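Local coordinates for protein N5-Carboxyaminoimidazole ribonucleotide synthetase (Staphylococcus aureus subsp. aureus, PDB 3ORQ) that catalyses the ATP-dependent conversion of 5-aminoimidazole ribonucleotide and bicarbonate to N5-carboxyaminoimidazole ribonucleotide in purine biosynthesis, using an ATP-grasp fold, at residues Ala59-Glu64 / Phe81-Ala86; Glu214-His217 / Phe223-Ile226; Ser278-Ile283 / Ala313-Leu318. All blocks are in the same frame, centred on the assembly; numbering follows the deposited sequence.

In the fold
Along the chain the three contacts follow one another, each closing before the next opens. Contact 1 joins two loops that leave the outermost strands, 55-58 and 76-79, of the parallel sheet in the preATP-grasp domain. Contacts 2 and 3 lie on the other side of the chain's centre, their centres about 30 and 27 Å from that of contact 1. Their own centres are about 9 Å apart, and they touch within the large antiparallel sheet: strand 221-227 of contact 2 is the neighbour of strand 313-319 of contact 3, with Thr225 O 2.8 Å from Met315 N. That sheet links the hairpin bearing His217 of the ADP pocket to a strand of the C-terminal domain family.

Contact 1. Residues Ala59-Glu64 / Phe81-Ala86; sequences AKYDDE and FENISA
Tyr61 and Asn83 meet by stacking: the side chain of Asn83 lies over one face of the phenol ring, amide and ring planes 10° apart as modelled. Asn83 CB is 3.8 Å from Tyr61 CD2, and Asn83 CG is 4.0 Å from Tyr61 CE2; the exact placement of the amide end is uncertain. The ring is brought here by a chi1 of -54°, which sets CG of Tyr61 beside its backbone N and sends the phenol across toward Asn83. Next to the stack, CG1 of Ile84 approaches the backbone O of Tyr61 at 4.0 Å, and the same side chain packs against Leu67 of helix 64-73. Beyond this first shell, the hydroxyl of Tyr61 is hydrogen-bonded to Asp42, which ties down the far end of the ring. A type I turn from Lys60 to Asp63, closed by Asp63 N on Lys60 O at 3.2 Å, presents the tyrosine. The loops follow strands 55-58 and 76-79, the outermost of the parallel sheet in this Rossmann-type preATP-grasp domain, and run into helices N-capped by Asp63 and Ser85. The Asn83 side chain lies about 8 Å from the bound pyrophosphate and about 6 Å from the side chain of Tyr157. No hydrogen bond spans the two segments, so stacking and van der Waals contact join the loops, while the tyrosine's polar bond is made elsewhere.

Contact 2. Residues Glu214-His217 / Phe223-Ile226; sequences ENEH and FKTI. With ADP (adenosine-5'-diphosphate), chain D.
Glu216 and Lys224 face each other in a beta hairpin, formed by strands 207-218 and 221-227 of the large antiparallel sheet in the ATP-grasp domain. The segment axes approach to 4.6 Å and run nearly antiparallel (169°). Glu214 and Ile226 form a hydrogen-bonded pair, with Ile226 N reaching Glu214 O at 2.7 Å. Asn215 and Thr225 are the following non-hydrogen-bonded pair, and Glu216 with Lys224 is hydrogen-bonded again. Near the turn the regular pairing is broken: O of Glu216 accepts from N of Phe223 at 2.9 Å and from N of Lys224 at 3.1 Å, so two residues of one strand face a single residue of the other in a classic beta bulge.

On the face carrying Glu216 and Lys224, the lysine chain folds back through bends at chi3 and chi4, which brings NZ to 2.8 Å from OE1 of Glu216 in a salt bridge. The ammonium meets the anti side of that oxygen, 19° out of the carboxylate plane. Glu366 is a second acidic partner of the lysine, and the hydroxyl of Tyr370 also bonds to Glu216 OE1; both come from helix 362-372, which packs on this face. The ring of Phe223 lies beside the glutamate, presenting its edge to the carboxylate, with CD2 of Phe223 4.1 Å from CD of Glu216.

CB of His217 points away from the partner strand, and its ring has O3' of ADP over one face, 3.1 Å above the plane and offset toward the rim. ND1 of His217 makes a weak hydrogen bond to Glu194, which also binds ADP. The bulged hairpin carries His217, one of the residues of the ADP pocket of this ATP-grasp enzyme.

Contact 3. Residues Ser278-Ile283 / Ala313-Leu318; sequences SGHYSI and AVMMNL
Apolar and selenium contacts join the segments, and most centre on Met315, a selenomethionine, facing His280 and Tyr281. Its SE lies 3.7 Å from CB of His280 and 4.0 Å from the backbone N of Tyr281, so the selenium rests on the start of the histidine side chain and on the main chain of the turn. CG of Met315 stands anti to the backbone N (chi1 178°), carrying the chain out from the strand, and bends at chi2 and chi3 then lead it along the turn. Farther out, SE is 5.4 Å from the centroid of the His280 ring and 62° off its normal, a weak, oblique selenium-aromatic approach. At the other end of the contact, CB of Tyr281 packs on CB of Met315 at 4.1 Å and on CB of Ala313 at 4.4 Å.

This buried patch joins the Gly279-Ser282 turn of the ATP-grasp domain, which leads into a helix, to strand 313-319, which by sequence belongs to the C-terminal domain family. The strand lies between strands 221-227 and 351-358, so one antiparallel sheet runs across both families.

Hydrogen bonds do not cross between the segments, but they shape the turn from within. The turn is of type I, and O of Gly279 accepts both from N of Ser282 and from its hydroxyl; OG of Ser282 reaches O of Gly279 at 2.7 Å, nearly in line with the carbonyl bond. Outside partners hold the aromatic ends: the hydroxyl of Tyr281 is bonded to Gln213 of strand 207-218, whereas the His280 ring meets that of His354 at about 35° between planes and has a weak hydrogen bond from ND1 to Gln290.

Contact 1. Residues Ala59-Glu64 / Phe81-Ala86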
ATOM      1  N   ALA A  59      -7.047  -4.227  25.311  1.00  7.09           N
ATOM      2  CA  ALA A  59      -7.683  -5.232  26.129  1.00  9.88           C
ATOM      3  C   ALA A  59      -7.237  -6.622  25.691  1.00 11.16           C
ATOM      4  O   ALA A  59      -6.802  -6.815  24.565  1.00 12.44           O
ATOM      5  CB  ALA A  59      -9.198  -5.096  26.032  1.00  8.85           C
ATOM      6  N   LYS A  60      -7.346  -7.593  26.583  1.00 14.08           N
ATOM      7  CA  LYS A  60      -7.045  -8.986  26.237  1.00 16.94           C
ATOM      8  C   LYS A  60      -8.106  -9.562  25.308  1.00 16.57           C
ATOM      9  O   LYS A  60      -9.245  -9.075  25.248  1.00 14.95           O
ATOM     10  CB  LYS A  60      -6.921  -9.858  27.498  1.00 17.90           C
ATOM     11  CG  LYS A  60      -5.851  -9.384  28.473  1.00 21.75           C
ATOM     12  CD  LYS A  60      -5.670 -10.360  29.611  1.00 26.92           C
ATOM     13  CE  LYS A  60      -4.488  -9.913  30.433  1.00 30.13           C
ATOM     14  NZ  LYS A  60      -4.009 -11.017  31.309  1.00 34.63           N
ATOM     15  N   TYR A  61      -7.734 -10.611  24.596  1.00 18.00           N
ATOM     16  CA  TYR A  61      -8.645 -11.232  23.635  1.00 20.06           C
ATOM     17  C   TYR A  61      -9.794 -12.026  24.286  1.00 19.69           C
ATOM     18  O   TYR A  61     -10.780 -12.337  23.632  1.00 20.50           O
ATOM     19  CB  TYR A  61      -7.865 -12.102  22.666  1.00 19.80           C
ATOM     20  CG  TYR A  61      -6.728 -11.401  21.943  1.00 18.31           C
ATOM     21  CD1 TYR A  61      -6.963 -10.321  21.086  1.00 14.87           C
ATOM     22  CD2 TYR A  61      -5.406 -11.834  22.110  1.00 19.64           C
ATOM     23  CE1 TYR A  61      -5.902  -9.691  20.394  1.00 12.91           C
ATOM     24  CE2 TYR A  61      -4.342 -11.228  21.418  1.00 17.58           C
ATOM     25  CZ  TYR A  61      -4.608 -10.155  20.555  1.00 17.05           C
ATOM     26  OH  TYR A  61      -3.551  -9.541  19.909  1.00 18.90           O
ATOM     27  N   ASP A  62      -9.671 -12.330  25.569  1.00 19.75           N
ATOM     28  CA  ASP A  62     -10.751 -13.000  26.318  1.00 21.42           C
ATOM     29  C   ASP A  62     -11.675 -11.989  27.024  1.00 20.87           C
ATOM     30  O   ASP A  62     -12.657 -12.390  27.633  1.00 22.66           O
ATOM     31  CB  ASP A  62     -10.168 -13.966  27.369  1.00 22.55           C
ATOM     32  CG  ASP A  62      -9.205 -13.257  28.347  1.00 28.90           C
ATOM     33  OD1 ASP A  62      -8.351 -12.497  27.855  1.00 33.04           O
ATOM     34  OD2 ASP A  62      -9.273 -13.444  29.594  1.00 33.61           O
ATOM     35  N   ASP A  63     -11.354 -10.694  26.945  1.00 18.34           N
ATOM     36  CA  ASP A  63     -12.054  -9.643  27.692  1.00 16.06           C
ATOM     37  C   ASP A  63     -13.388  -9.294  27.003  1.00 16.61           C
ATOM     38  O   ASP A  63     -13.425  -8.598  25.972  1.00 15.80           O
ATOM     39  CB  ASP A  63     -11.108  -8.450  27.842  1.00 15.75           C
ATOM     40  CG  ASP A  63     -11.703  -7.271  28.618  1.00 16.27           C
ATOM     41  OD1 ASP A  63     -12.925  -7.180  28.783  1.00 17.39           O
ATOM     42  OD2 ASP A  63     -10.916  -6.394  29.054  1.00 15.02           O
ATOM     43  N   GLU A  64     -14.482  -9.798  27.581  1.00 15.14           N
ATOM     44  CA  GLU A  64     -15.828  -9.710  27.007  1.00 15.03           C
ATOM     45  C   GLU A  64     -16.385  -8.283  26.913  1.00 14.17           C
ATOM     46  O   GLU A  64     -17.063  -7.954  25.936  1.00 12.45           O
ATOM     47  CB  GLU A  64     -16.810 -10.634  27.785  1.00 16.19           C
ATOM     48  CG  GLU A  64     -18.238 -10.695  27.210  1.00 19.54           C
ATOM     49  CD  GLU A  64     -19.172 -11.731  27.901  1.00 29.28           C
ATOM     50  OE1 GLU A  64     -18.688 -12.758  28.472  1.00 32.20           O
ATOM     51  OE2 GLU A  64     -20.407 -11.509  27.857  1.00 29.27           O
ATOM     52  N   PHE A  81      -5.790 -13.025  14.177  1.00 24.76           N
ATOM     53  CA  PHE A  81      -5.088 -14.222  14.627  1.00 30.43           C
ATOM     54  C   PHE A  81      -6.074 -15.167  15.347  1.00 31.39           C
ATOM     55  O   PHE A  81      -7.044 -14.724  15.939  1.00 30.49           O
ATOM     56  CB  PHE A  81      -3.904 -13.816  15.537  1.00 34.12           C
ATOM     57  CG  PHE A  81      -2.634 -14.671  15.370  1.00 41.33           C
ATOM     58  CD1 PHE A  81      -1.709 -14.398  14.349  1.00 44.63           C
ATOM     59  CD2 PHE A  81      -2.331 -15.702  16.285  1.00 45.23           C
ATOM     60  CE1 PHE A  81      -0.527 -15.165  14.216  1.00 46.97           C
ATOM     61  CE2 PHE A  81      -1.142 -16.474  16.164  1.00 46.74           C
ATOM     62  CZ  PHE A  81      -0.245 -16.204  15.130  1.00 47.17           C
ATOM     63  N   GLU A  82      -5.813 -16.469  15.275  1.00 34.06           N
ATOM     64  CA  GLU A  82      -6.675 -17.499  15.854  1.00 36.77           C
ATOM     65  C   GLU A  82      -6.718 -17.493  17.381  1.00 37.86           C
ATOM     66  O   GLU A  82      -7.288 -18.389  17.978  1.00 37.56           O
ATOM     67  CB  GLU A  82      -6.219 -18.871  15.387  1.00 38.33           C
ATOM     68  CG  GLU A  82      -5.905 -18.942  13.913  1.00 40.59           C
ATOM     69  CD  GLU A  82      -4.428 -18.874  13.611  1.00 42.17           C
ATOM     70  OE1 GLU A  82      -3.774 -17.887  14.002  1.00 41.06           O
ATOM     71  OE2 GLU A  82      -3.929 -19.821  12.961  1.00 44.66           O
ATOM     72  N   ASN A  83      -6.135 -16.470  17.995  1.00 40.24           N
ATOM     73  CA  ASN A  83      -6.118 -16.314  19.454  1.00 43.20           C
ATOM     74  C   ASN A  83      -7.455 -16.590  20.141  1.00 42.62           C
ATOM     75  O   ASN A  83      -7.574 -17.541  20.902  1.00 44.09           O
ATOM     76  CB  ASN A  83      -5.686 -14.887  19.839  1.00 44.54           C
ATOM     77  CG  ASN A  83      -4.773 -14.243  18.809  1.00 45.06           C
ATOM     78  OD1 ASN A  83      -3.569 -14.520  18.762  1.00 43.45           O
ATOM     79  ND2 ASN A  83      -5.346 -13.355  17.985  1.00 47.29           N
ATOM     80  N   ILE A  84      -8.444 -15.745  19.845  1.00 40.58           N
ATOM     81  CA  ILE A  84      -9.710 -15.659  20.579  1.00 38.38           C
ATOM     82  C   ILE A  84     -10.430 -16.982  20.823  1.00 37.53           C
ATOM     83  O   ILE A  84     -10.316 -17.911  20.027  1.00 39.60           O
ATOM     84  CB  ILE A  84     -10.682 -14.660  19.901  1.00 37.51           C
ATOM     85  CG1 ILE A  84     -12.049 -14.678  20.615  1.00 38.96           C
ATOM     86  CG2 ILE A  84     -10.776 -14.932  18.405  1.00 35.71           C
ATOM     87  CD1 ILE A  84     -13.000 -13.566  20.246  1.00 38.85           C
ATOM     88  N   SER A  85     -11.171 -17.063  21.925  1.00 33.16           N
ATOM     89  CA  SER A  85     -11.936 -18.256  22.199  1.00 31.34           C
ATOM     90  C   SER A  85     -13.162 -18.325  21.305  1.00 30.25           C
ATOM     91  O   SER A  85     -13.873 -17.330  21.112  1.00 29.36           O
ATOM     92  CB  SER A  85     -12.366 -18.311  23.656  1.00 31.47           C
ATOM     93  OG  SER A  85     -13.631 -17.716  23.830  1.00 31.23           O
ATOM     94  N   ALA A  86     -13.407 -19.517  20.778  1.00 28.00           N
ATOM     95  CA  ALA A  86     -14.557 -19.786  19.950  1.00 26.77           C
ATOM     96  C   ALA A  86     -15.855 -19.415  20.652  1.00 25.61           C
ATOM     97  O   ALA A  86     -16.808 -18.947  20.005  1.00 23.53           O
ATOM     98  CB  ALA A  86     -14.594 -21.265  19.583  1.00 28.41           C
TER

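Contact 2. Residues Glu214-His217 / Phe223-Ile226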
ATOM      1  N   GLU A 214       5.571 -21.132  -3.128  1.00 14.32           N
ATOM      2  CA  GLU A 214       6.489 -22.171  -2.698  1.00 14.35           C
ATOM      3  C   GLU A 214       7.284 -21.678  -1.471  1.00 15.04           C
ATOM      4  O   GLU A 214       7.856 -20.589  -1.470  1.00 15.74           O
ATOM      5  CB  GLU A 214       7.440 -22.530  -3.839  1.00 13.83           C
ATOM      6  CG  GLU A 214       8.565 -23.425  -3.413  1.00 17.15           C
ATOM      7  CD  GLU A 214       9.654 -23.595  -4.463  1.00 19.43           C
ATOM      8  OE1 GLU A 214      10.760 -24.052  -4.066  1.00 23.07           O
ATOM      9  OE2 GLU A 214       9.414 -23.279  -5.647  1.00 15.92           O
ATOM     10  N   ASN A 215       7.333 -22.513  -0.448  1.00 14.94           N
ATOM     11  CA  ASN A 215       7.735 -22.100   0.880  1.00 13.70           C
ATOM     12  C   ASN A 215       8.862 -22.965   1.457  1.00 15.26           C
ATOM     13  O   ASN A 215       8.733 -24.214   1.623  1.00 15.68           O
ATOM     14  CB  ASN A 215       6.523 -22.131   1.827  1.00 11.37           C
ATOM     15  CG  ASN A 215       5.399 -21.217   1.361  1.00 13.12           C
ATOM     16  OD1 ASN A 215       5.659 -20.144   0.813  1.00 16.06           O
ATOM     17  ND2 ASN A 215       4.153 -21.615   1.593  1.00  6.44           N
ATOM     18  N   GLU A 216       9.954 -22.295   1.792  1.00 13.59           N
ATOM     19  CA  GLU A 216      11.031 -22.943   2.496  1.00 15.05           C
ATOM     20  C   GLU A 216      10.985 -22.434   3.912  1.00 16.67           C
ATOM     21  O   GLU A 216      10.790 -21.214   4.144  1.00 17.31           O
ATOM     22  CB  GLU A 216      12.382 -22.647   1.856  1.00 14.16           C
ATOM     23  CG  GLU A 216      13.516 -23.330   2.611  1.00 20.34           C
ATOM     24  CD  GLU A 216      14.875 -23.108   1.996  1.00 22.30           C
ATOM     25  OE1 GLU A 216      14.964 -22.662   0.837  1.00 22.13           O
ATOM     26  OE2 GLU A 216      15.861 -23.385   2.691  1.00 28.19           O
ATOM     27  N   HIS A 217      11.140 -23.364   4.856  1.00 17.52           N
ATOM     28  CA  HIS A 217      11.228 -23.025   6.274  1.00 20.16           C
ATOM     29  C   HIS A 217      12.670 -23.202   6.764  1.00 21.98           C
ATOM     30  O   HIS A 217      13.445 -23.985   6.193  1.00 23.55           O
ATOM     31  CB  HIS A 217      10.289 -23.882   7.121  1.00 20.52           C
ATOM     32  CG  HIS A 217       8.836 -23.657   6.842  1.00 21.69           C
ATOM     33  ND1 HIS A 217       8.192 -24.221   5.761  1.00 23.82           N
ATOM     34  CD2 HIS A 217       7.892 -22.962   7.524  1.00 21.09           C
ATOM     35  CE1 HIS A 217       6.922 -23.854   5.771  1.00 23.34           C
ATOM     36  NE2 HIS A 217       6.712 -23.100   6.836  1.00 23.40           N
ATOM     37  N   PHE A 223      10.799 -18.954   5.949  1.00 12.56           N
ATOM     38  CA  PHE A 223      12.062 -18.297   5.647  1.00 11.81           C
ATOM     39  C   PHE A 223      11.973 -17.628   4.300  1.00 12.46           C
ATOM     40  O   PHE A 223      12.347 -16.468   4.166  1.00 14.80           O
ATOM     41  CB  PHE A 223      13.124 -19.374   5.582  1.00 12.99           C
ATOM     42  CG  PHE A 223      14.472 -18.928   5.117  1.00 11.94           C
ATOM     43  CD1 PHE A 223      15.167 -17.917   5.783  1.00 12.44           C
ATOM     44  CD2 PHE A 223      15.124 -19.649   4.106  1.00 10.10           C
ATOM     45  CE1 PHE A 223      16.458 -17.565   5.387  1.00 13.35           C
ATOM     46  CE2 PHE A 223      16.426 -19.315   3.706  1.00 11.30           C
ATOM     47  CZ  PHE A 223      17.095 -18.270   4.341  1.00 12.42           C
ATOM     48  N   LYS A 224      11.461 -18.357   3.311  1.00 11.70           N
ATOM     49  CA  LYS A 224      11.479 -17.921   1.918  1.00 11.49           C
ATOM     50  C   LYS A 224      10.230 -18.393   1.208  1.00 12.22           C
ATOM     51  O   LYS A 224       9.864 -19.537   1.336  1.00 14.42           O
ATOM     52  CB  LYS A 224      12.708 -18.469   1.180  1.00 10.63           C
ATOM     53  CG  LYS A 224      12.741 -18.137  -0.320  1.00  8.14           C
ATOM     54  CD  LYS A 224      14.101 -18.372  -0.905  1.00  7.37           C
ATOM     55  CE  LYS A 224      14.653 -19.760  -0.438  1.00 11.73           C
ATOM     56  NZ  LYS A 224      13.972 -20.935  -1.119  1.00 12.06           N
ATOM     57  N   THR A 225       9.578 -17.495   0.476  1.00 11.59           N
ATOM     58  CA  THR A 225       8.430 -17.837  -0.390  1.00 10.03           C
ATOM     59  C   THR A 225       8.757 -17.405  -1.788  1.00  9.63           C
ATOM     60  O   THR A 225       9.185 -16.260  -2.000  1.00  9.76           O
ATOM     61  CB  THR A 225       7.146 -17.125   0.086  1.00  9.08           C
ATOM     62  OG1 THR A 225       6.838 -17.596   1.416  1.00 10.78           O
ATOM     63  CG2 THR A 225       5.957 -17.343  -0.893  1.00  3.24           C
ATOM     64  N   ILE A 226       8.588 -18.326  -2.739  1.00 10.17           N
ATOM     65  CA  ILE A 226       8.840 -18.037  -4.160  1.00  8.64           C
ATOM     66  C   ILE A 226       7.571 -18.188  -4.951  1.00  8.72           C
ATOM     67  O   ILE A 226       6.849 -19.157  -4.783  1.00  9.34           O
ATOM     68  CB  ILE A 226       9.858 -19.019  -4.763  1.00 10.66           C
ATOM     69  CG1 ILE A 226      11.230 -18.778  -4.134  1.00 12.17           C
ATOM     70  CG2 ILE A 226       9.850 -18.911  -6.314  1.00  5.78           C
ATOM     71  CD1 ILE A 226      12.328 -19.625  -4.717  1.00 15.69           C
TER
HETATM   72  PB  ADP D 376       3.378 -24.499  12.774  1.00 59.68           P
HETATM   73  O1B ADP D 376       1.876 -24.550  12.874  1.00 61.31           O
HETATM   74  O2B ADP D 376       4.004 -23.762  11.623  1.00 59.04           O
HETATM   75  O3B ADP D 376       4.006 -24.160  14.098  1.00 68.35           O
HETATM   76  PA  ADP D 376       3.518 -26.920  11.288  1.00 65.60           P
HETATM   77  O1A ADP D 376       2.678 -28.085  11.748  1.00 65.52           O
HETATM   78  O2A ADP D 376       3.005 -26.058  10.162  1.00 66.43           O
HETATM   79  O3A ADP D 376       3.887 -26.012  12.575  1.00 69.90           O
HETATM   80  O5' ADP D 376       4.987 -27.415  10.871  1.00 61.87           O
HETATM   81  C5' ADP D 376       6.048 -26.501  10.656  1.00 59.69           C
HETATM   82  C4' ADP D 376       7.064 -27.145   9.728  1.00 61.94           C
HETATM   83  O4' ADP D 376       7.570 -28.383  10.291  1.00 62.13           O
HETATM   84  C3' ADP D 376       6.477 -27.510   8.363  1.00 61.80           C
HETATM   85  O3' ADP D 376       6.517 -26.446   7.405  1.00 63.69           O
HETATM   86  C2' ADP D 376       7.362 -28.671   7.935  1.00 59.11           C
HETATM   87  O2' ADP D 376       8.485 -28.200   7.213  1.00 54.48           O
HETATM   88  C1' ADP D 376       7.793 -29.334   9.238  1.00 58.57           C
HETATM   89  N9  ADP D 376       6.843 -30.454   9.409  1.00 55.95           N
HETATM   90  C8  ADP D 376       5.703 -30.404  10.132  1.00 54.27           C
HETATM   91  N7  ADP D 376       5.017 -31.571  10.067  1.00 53.00           N
HETATM   92  C5  ADP D 376       5.764 -32.394   9.287  1.00 53.77           C
HETATM   93  C6  ADP D 376       5.630 -33.798   8.819  1.00 52.32           C
HETATM   94  N6  ADP D 376       4.538 -34.522   9.189  1.00 48.05           N
HETATM   95  N1  ADP D 376       6.606 -34.279   8.015  1.00 52.71           N
HETATM   96  C2  ADP D 376       7.678 -33.538   7.645  1.00 54.80           C
HETATM   97  N3  ADP D 376       7.869 -32.253   8.032  1.00 55.38           N
HETATM   98  C4  ADP D 376       6.954 -31.653   8.843  1.00 53.52           C

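Contact 3. Residues Ser278-Ile283 / Ala313-Leu318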
ATOM      1  N   SER A 278       2.876 -16.393   4.071  1.00  7.94           N
ATOM      2  CA  SER A 278       3.333 -16.762   2.732  1.00  8.50           C
ATOM      3  C   SER A 278       2.630 -15.950   1.643  1.00  8.27           C
ATOM      4  O   SER A 278       2.863 -16.162   0.426  1.00 10.76           O
ATOM      5  CB  SER A 278       3.148 -18.275   2.471  1.00  7.88           C
ATOM      6  OG  SER A 278       1.775 -18.661   2.571  1.00  9.36           O
ATOM      7  N   GLY A 279       1.754 -15.043   2.048  1.00  7.11           N
ATOM      8  CA  GLY A 279       0.999 -14.236   1.068  1.00  5.27           C
ATOM      9  C   GLY A 279       1.459 -12.806   0.965  1.00  4.50           C
ATOM     10  O   GLY A 279       0.889 -12.018   0.178  1.00  6.55           O
ATOM     11  N   HIS A 280       2.447 -12.426   1.777  1.00  4.54           N
ATOM     12  CA  HIS A 280       2.852 -11.014   1.848  1.00  6.25           C
ATOM     13  C   HIS A 280       3.364 -10.464   0.522  1.00  6.48           C
ATOM     14  O   HIS A 280       3.124  -9.262   0.230  1.00  5.33           O
ATOM     15  CB  HIS A 280       3.814 -10.715   2.970  1.00  4.53           C
ATOM     16  CG  HIS A 280       3.241 -10.973   4.325  1.00  7.27           C
ATOM     17  ND1 HIS A 280       1.892 -11.114   4.545  1.00 10.88           N
ATOM     18  CD2 HIS A 280       3.837 -11.189   5.521  1.00  8.49           C
ATOM     19  CE1 HIS A 280       1.673 -11.381   5.819  1.00  7.47           C
ATOM     20  NE2 HIS A 280       2.838 -11.422   6.436  1.00  8.65           N
ATOM     21  N   TYR A 281       3.954 -11.358  -0.308  1.00  4.02           N
ATOM     22  CA  TYR A 281       4.573 -10.962  -1.570  1.00  4.01           C
ATOM     23  C   TYR A 281       3.519 -10.274  -2.472  1.00  5.68           C
ATOM     24  O   TYR A 281       3.858  -9.443  -3.352  1.00  6.15           O
ATOM     25  CB  TYR A 281       5.171 -12.175  -2.287  1.00  3.70           C
ATOM     26  CG  TYR A 281       4.057 -13.011  -2.867  1.00  4.17           C
ATOM     27  CD1 TYR A 281       3.367 -13.914  -2.063  1.00  5.01           C
ATOM     28  CD2 TYR A 281       3.594 -12.781  -4.155  1.00  2.00           C
ATOM     29  CE1 TYR A 281       2.294 -14.603  -2.542  1.00  9.52           C
ATOM     30  CE2 TYR A 281       2.511 -13.514  -4.663  1.00  3.56           C
ATOM     31  CZ  TYR A 281       1.856 -14.413  -3.841  1.00  7.63           C
ATOM     32  OH  TYR A 281       0.770 -15.143  -4.289  1.00  9.70           O
ATOM     33  N   SER A 282       2.241 -10.633  -2.284  1.00  5.62           N
ATOM     34  CA  SER A 282       1.168 -10.194  -3.201  1.00  4.42           C
ATOM     35  C   SER A 282       0.971  -8.683  -3.137  1.00  3.19           C
ATOM     36  O   SER A 282       0.361  -8.053  -4.033  1.00  2.00           O
ATOM     37  CB  SER A 282      -0.155 -10.890  -2.846  1.00  4.45           C
ATOM     38  OG  SER A 282      -0.563 -10.560  -1.533  1.00  7.59           O
ATOM     39  N   ILE A 283       1.489  -8.075  -2.078  1.00  4.60           N
ATOM     40  CA  ILE A 283       1.429  -6.602  -2.020  1.00  6.42           C
ATOM     41  C   ILE A 283       2.183  -6.013  -3.199  1.00  6.47           C
ATOM     42  O   ILE A 283       1.679  -5.156  -3.862  1.00  9.86           O
ATOM     43  CB  ILE A 283       1.969  -6.039  -0.727  1.00  5.79           C
ATOM     44  CG1 ILE A 283       0.990  -6.317   0.391  1.00  7.64           C
ATOM     45  CG2 ILE A 283       2.149  -4.522  -0.833  1.00  5.90           C
ATOM     46  CD1 ILE A 283       1.656  -6.269   1.791  1.00  8.27           C
ATOM     47  N   ALA A 313       8.413 -13.330  -7.805  1.00  9.51           N
ATOM     48  CA  ALA A 313       8.859 -12.736  -6.563  1.00  7.92           C
ATOM     49  C   ALA A 313       9.483 -13.715  -5.595  1.00  9.63           C
ATOM     50  O   ALA A 313       9.165 -14.893  -5.582  1.00 10.02           O
ATOM     51  CB  ALA A 313       7.691 -11.968  -5.885  1.00  8.14           C
ATOM     52  N   VAL A 314      10.389 -13.201  -4.781  1.00 10.33           N
ATOM     53  CA  VAL A 314      11.066 -13.993  -3.792  1.00 11.06           C
ATOM     54  C   VAL A 314      10.947 -13.188  -2.524  1.00 12.41           C
ATOM     55  O   VAL A 314      11.471 -12.060  -2.429  1.00 13.55           O
ATOM     56  CB  VAL A 314      12.561 -14.152  -4.148  1.00  9.42           C
ATOM     57  CG1 VAL A 314      13.274 -14.906  -3.054  1.00 10.06           C
ATOM     58  CG2 VAL A 314      12.709 -14.906  -5.436  1.00 10.57           C
HETATM   59  N   MSE A 315      10.223 -13.722  -1.560  1.00 11.60           N
HETATM   60  CA  MSE A 315      10.008 -12.947  -0.361  1.00 13.62           C
HETATM   61  C   MSE A 315      10.759 -13.609   0.793  1.00 14.10           C
HETATM   62  O   MSE A 315      10.700 -14.835   0.941  1.00 14.57           O
HETATM   63  CB  MSE A 315       8.525 -12.923  -0.050  1.00 14.26           C
HETATM   64  CG  MSE A 315       8.225 -12.159   1.246  1.00 19.93           C
HETATM   65 SE   MSE A 315       6.723 -12.921   2.181  1.00 32.33          SE
HETATM   66  CE  MSE A 315       7.589 -12.974   3.876  1.00 23.44           C
HETATM   67  N   MSE A 316      11.462 -12.809   1.596  1.00 13.63           N
HETATM   68  CA  MSE A 316      12.226 -13.321   2.753  1.00 12.33           C
HETATM   69  C   MSE A 316      11.622 -12.738   4.011  1.00 10.77           C
HETATM   70  O   MSE A 316      11.355 -11.540   4.057  1.00 10.66           O
HETATM   71  CB  MSE A 316      13.701 -12.897   2.694  1.00 11.50           C
HETATM   72  CG  MSE A 316      14.414 -13.169   1.387  1.00 13.73           C
HETATM   73 SE   MSE A 316      14.522 -15.064   0.990  0.84 18.02          SE
HETATM   74  CE  MSE A 316      15.684 -15.632   2.436  1.00 22.86           C
ATOM     75  N   ASN A 317      11.404 -13.557   5.032  1.00  9.40           N
ATOM     76  CA  ASN A 317      11.054 -13.013   6.343  1.00  9.83           C
ATOM     77  C   ASN A 317      12.248 -12.298   6.925  1.00 10.60           C
ATOM     78  O   ASN A 317      13.385 -12.588   6.565  1.00  9.88           O
ATOM     79  CB  ASN A 317      10.628 -14.123   7.288  1.00 11.68           C
ATOM     80  CG  ASN A 317       9.126 -14.210   7.427  1.00 12.39           C
ATOM     81  OD1 ASN A 317       8.389 -13.306   6.990  1.00 14.97           O
ATOM     82  ND2 ASN A 317       8.655 -15.304   8.017  1.00  9.50           N
ATOM     83  N   LEU A 318      12.005 -11.338   7.806  1.00 10.75           N
ATOM     84  CA  LEU A 318      13.122 -10.749   8.583  1.00  8.75           C
ATOM     85  C   LEU A 318      12.910 -10.961  10.072  1.00  8.42           C
ATOM     86  O   LEU A 318      12.231 -10.193  10.732  1.00  8.53           O
ATOM     87  CB  LEU A 318      13.377  -9.272   8.238  1.00  8.63           C
ATOM     88  CG  LEU A 318      13.896  -8.938   6.823  1.00  9.24           C
ATOM     89  CD1 LEU A 318      13.606  -7.476   6.398  1.00  6.67           C
ATOM     90  CD2 LEU A 318      15.408  -9.246   6.714  1.00  8.81           C
TER